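Local coordinates for protein adenylosuccinate lyase (Francisella tularensis subsp. tularensis SCHU S4, PDB 4EEI) that probably catalyses the cleavage of adenylosuccinate to AMP and of succinyl-AICAR (SAICAR) to AICAR, releasing fumarate in both purine-synthesis steps, at residues B[24-29]-B[99-104]. Sequence-based numbering, arbitrary orientation.
Sequences LEVELA and DSALSL. With EDO (1,2-ethanediol), chain P.
Val26 of helix 16-33 packs against Ser100, Ala101 and Leu104 of helix 94-131. Its two methyls share the work. Val26 CG1, anti to the backbone N (chi1 177°), meets Ser100 CB at 3.7 Å. Val26 CG2 lies against the backbone of 99-104, 3.6 Å from Ala101 N. Val26 CG2 also meets Ala101 CB and Leu104 CD1, both at 3.8 Å. The small side chains of Ser100 and Ala101 are consistent with this close approach, and the Val26 and Ala101 CA atoms are 6.1 Å apart. The axes of the segments 24-29 and 99-104 approach to 9.0 Å, their N-to-C directions 123° apart. Phe180 and Leu202 also pack on Val26. The Glu25 side is looser and partly exposed. Its extended chain crosses Leu104, and Glu25 OE1 stands 3.8 Å from Leu104 CD1, a contact without polar pairing. Ser100 turns its hydroxyl to Asp96 O and Gln179 N, leaving CB for Val26. Beyond the interface, an ethanediol, probably from the crystallisation liquor, gives a hydrogen bond from O2 to Asp99 O. Helix 94-131 starts with Ser94, a succinate-binding residue. Apolar contacts thus join the two helices near the active site, while the buried serine hydroxyl is satisfied by partners outside the interface.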
ATOM      1  N   LEU B  24      33.592   6.259  -7.176  1.00 24.70           N
ATOM      2  CA  LEU B  24      34.912   6.758  -7.547  1.00 27.05           C
ATOM      3  C   LEU B  24      34.806   7.954  -8.488  1.00 26.28           C
ATOM      4  O   LEU B  24      35.536   8.936  -8.335  1.00 29.85           O
ATOM      5  CB  LEU B  24      35.750   5.647  -8.184  1.00 26.29           C
ATOM      6  CG  LEU B  24      37.150   6.107  -8.612  1.00 27.90           C
ATOM      7  CD1 LEU B  24      37.967   6.583  -7.409  1.00 28.50           C
ATOM      8  CD2 LEU B  24      37.888   4.993  -9.347  1.00 37.29           C
ATOM      9  N   GLU B  25      33.902   7.874  -9.461  1.00 25.26           N
ATOM     10  CA  GLU B  25      33.711   8.968 -10.410  1.00 27.17           C
ATOM     11  C   GLU B  25      33.267  10.242  -9.688  1.00 23.92           C
ATOM     12  O   GLU B  25      33.737  11.343  -9.993  1.00 25.68           O
ATOM     13  CB  GLU B  25      32.684   8.582 -11.483  1.00 26.14           C
ATOM     14  CG  GLU B  25      32.464   9.681 -12.523  1.00 33.08           C
ATOM     15  CD  GLU B  25      31.388   9.342 -13.554  1.00 36.21           C
ATOM     16  OE1 GLU B  25      30.957   8.170 -13.622  1.00 34.68           O
ATOM     17  OE2 GLU B  25      30.974  10.263 -14.295  1.00 35.40           O
ATOM     18  N   VAL B  26      32.363  10.087  -8.724  1.00 22.79           N
ATOM     19  CA  VAL B  26      31.906  11.209  -7.904  1.00 22.89           C
ATOM     20  C   VAL B  26      33.016  11.791  -7.024  1.00 26.23           C
ATOM     21  O   VAL B  26      33.164  13.019  -6.933  1.00 26.20           O
ATOM     22  CB  VAL B  26      30.686  10.793  -7.063  1.00 21.88           C
ATOM     23  CG1 VAL B  26      30.244  11.922  -6.160  1.00 23.81           C
ATOM     24  CG2 VAL B  26      29.555  10.380  -7.987  1.00 23.48           C
ATOM     25  N   GLU B  27      33.795  10.924  -6.376  1.00 24.00           N
ATOM     26  CA  GLU B  27      34.932  11.383  -5.572  1.00 25.26           C
ATOM     27  C   GLU B  27      35.918  12.183  -6.423  1.00 31.93           C
ATOM     28  O   GLU B  27      36.492  13.174  -5.966  1.00 30.42           O
ATOM     29  CB  GLU B  27      35.686  10.198  -4.949  1.00 27.68           C
ATOM     30  CG  GLU B  27      34.943   9.434  -3.852  1.00 29.12           C
ATOM     31  CD  GLU B  27      35.061  10.083  -2.472  1.00 39.00           C
ATOM     32  OE1 GLU B  27      35.497  11.256  -2.378  1.00 36.93           O
ATOM     33  OE2 GLU B  27      34.715   9.410  -1.472  1.00 42.14           O
ATOM     34  N   LEU B  28      36.120  11.753  -7.662  1.00 26.40           N
ATOM     35  CA  LEU B  28      37.122  12.390  -8.510  1.00 27.77           C
ATOM     36  C   LEU B  28      36.584  13.680  -9.104  1.00 27.56           C
ATOM     37  O   LEU B  28      37.350  14.572  -9.456  1.00 28.68           O
ATOM     38  CB  LEU B  28      37.580  11.435  -9.612  1.00 30.73           C
ATOM     39  CG  LEU B  28      38.339  10.221  -9.094  1.00 31.82           C
ATOM     40  CD1 LEU B  28      38.736   9.303 -10.241  1.00 32.98           C
ATOM     41  CD2 LEU B  28      39.562  10.685  -8.312  1.00 31.23           C
ATOM     42  N   ALA B  29      35.264  13.777  -9.218  1.00 28.26           N
ATOM     43  CA  ALA B  29      34.645  15.018  -9.689  1.00 32.21           C
ATOM     44  C   ALA B  29      34.874  16.161  -8.697  1.00 33.03           C
ATOM     45  O   ALA B  29      35.294  17.260  -9.086  1.00 27.16           O
ATOM     46  CB  ALA B  29      33.160  14.818  -9.950  1.00 24.67           C
ATOM     47  N   ASP B  99      24.924   9.422  -2.492  1.00 23.41           N
ATOM     48  CA  ASP B  99      23.706   9.869  -3.152  1.00 23.00           C
ATOM     49  C   ASP B  99      23.977  10.389  -4.556  1.00 21.31           C
ATOM     50  O   ASP B  99      23.165  10.196  -5.453  1.00 20.06           O
ATOM     51  CB  ASP B  99      22.977  10.925  -2.304  1.00 24.88           C
ATOM     52  CG  ASP B  99      22.270  10.327  -1.088  1.00 30.51           C
ATOM     53  OD1 ASP B  99      22.267   9.081  -0.924  1.00 29.10           O
ATOM     54  OD2 ASP B  99      21.700  11.114  -0.299  1.00 26.40           O
ATOM     55  N   SER B 100      25.112  11.051  -4.750  1.00 19.71           N
ATOM     56  CA  SER B 100      25.461  11.523  -6.081  1.00 21.55           C
ATOM     57  C   SER B 100      25.759  10.343  -7.003  1.00 24.36           C
ATOM     58  O   SER B 100      25.369  10.336  -8.171  1.00 22.07           O
ATOM     59  CB  SER B 100      26.636  12.501  -6.017  1.00 20.95           C
ATOM     60  OG  SER B 100      26.258  13.683  -5.325  1.00 23.88           O
ATOM     61  N   ALA B 101      26.425   9.323  -6.474  1.00 20.76           N
ATOM     62  CA  ALA B 101      26.723   8.148  -7.278  1.00 23.06           C
ATOM     63  C   ALA B 101      25.439   7.372  -7.547  1.00 22.11           C
ATOM     64  O   ALA B 101      25.274   6.784  -8.615  1.00 22.55           O
ATOM     65  CB  ALA B 101      27.767   7.272  -6.596  1.00 22.74           C
ATOM     66  N   LEU B 102      24.527   7.372  -6.582  1.00 20.65           N
ATOM     67  CA  LEU B 102      23.246   6.683  -6.761  1.00 20.46           C
ATOM     68  C   LEU B 102      22.470   7.320  -7.907  1.00 20.49           C
ATOM     69  O   LEU B 102      21.809   6.629  -8.672  1.00 19.13           O
ATOM     70  CB  LEU B 102      22.429   6.747  -5.470  1.00 19.58           C
ATOM     71  CG  LEU B 102      21.028   6.153  -5.491  1.00 20.61           C
ATOM     72  CD1 LEU B 102      21.090   4.689  -5.888  1.00 18.31           C
ATOM     73  CD2 LEU B 102      20.400   6.293  -4.114  1.00 22.01           C
ATOM     74  N   SER B 103      22.564   8.642  -8.034  1.00 19.30           N
ATOM     75  CA  SER B 103      21.903   9.327  -9.145  1.00 21.30           C
ATOM     76  C   SER B 103      22.443   8.859 -10.477  1.00 21.19           C
ATOM     77  O   SER B 103      21.698   8.782 -11.455  1.00 22.08           O
ATOM     78  CB  SER B 103      22.057  10.841  -9.038  1.00 20.36           C
ATOM     79  OG  SER B 103      21.312  11.330  -7.942  1.00 21.97           O
ATOM     80  N   LEU B 104      23.743   8.571 -10.527  1.00 20.63           N
ATOM     81  CA  LEU B 104      24.352   8.086 -11.761  1.00 20.51           C
ATOM     82  C   LEU B 104      23.838   6.683 -12.106  1.00 26.76           C
ATOM     83  O   LEU B 104      23.577   6.382 -13.273  1.00 23.36           O
ATOM     84  CB  LEU B 104      25.881   8.096 -11.666  1.00 21.80           C
ATOM     85  CG  LEU B 104      26.587   9.397 -11.268  1.00 24.41           C
ATOM     86  CD1 LEU B 104      28.093   9.231 -11.326  1.00 24.73           C
ATOM     87  CD2 LEU B 104      26.153  10.556 -12.154  1.00 25.43           C
TER
HETATM   88  C1  EDO P 504      18.553  10.105  -6.378  1.00 39.11           C
HETATM   89  O1  EDO P 504      17.623  11.065  -5.841  1.00 31.52           O
HETATM   90  C2  EDO P 504      19.754   9.944  -5.446  1.00 42.20           C
HETATM   91  O2  EDO P 504      20.407  11.209  -5.301  1.00 43.12           O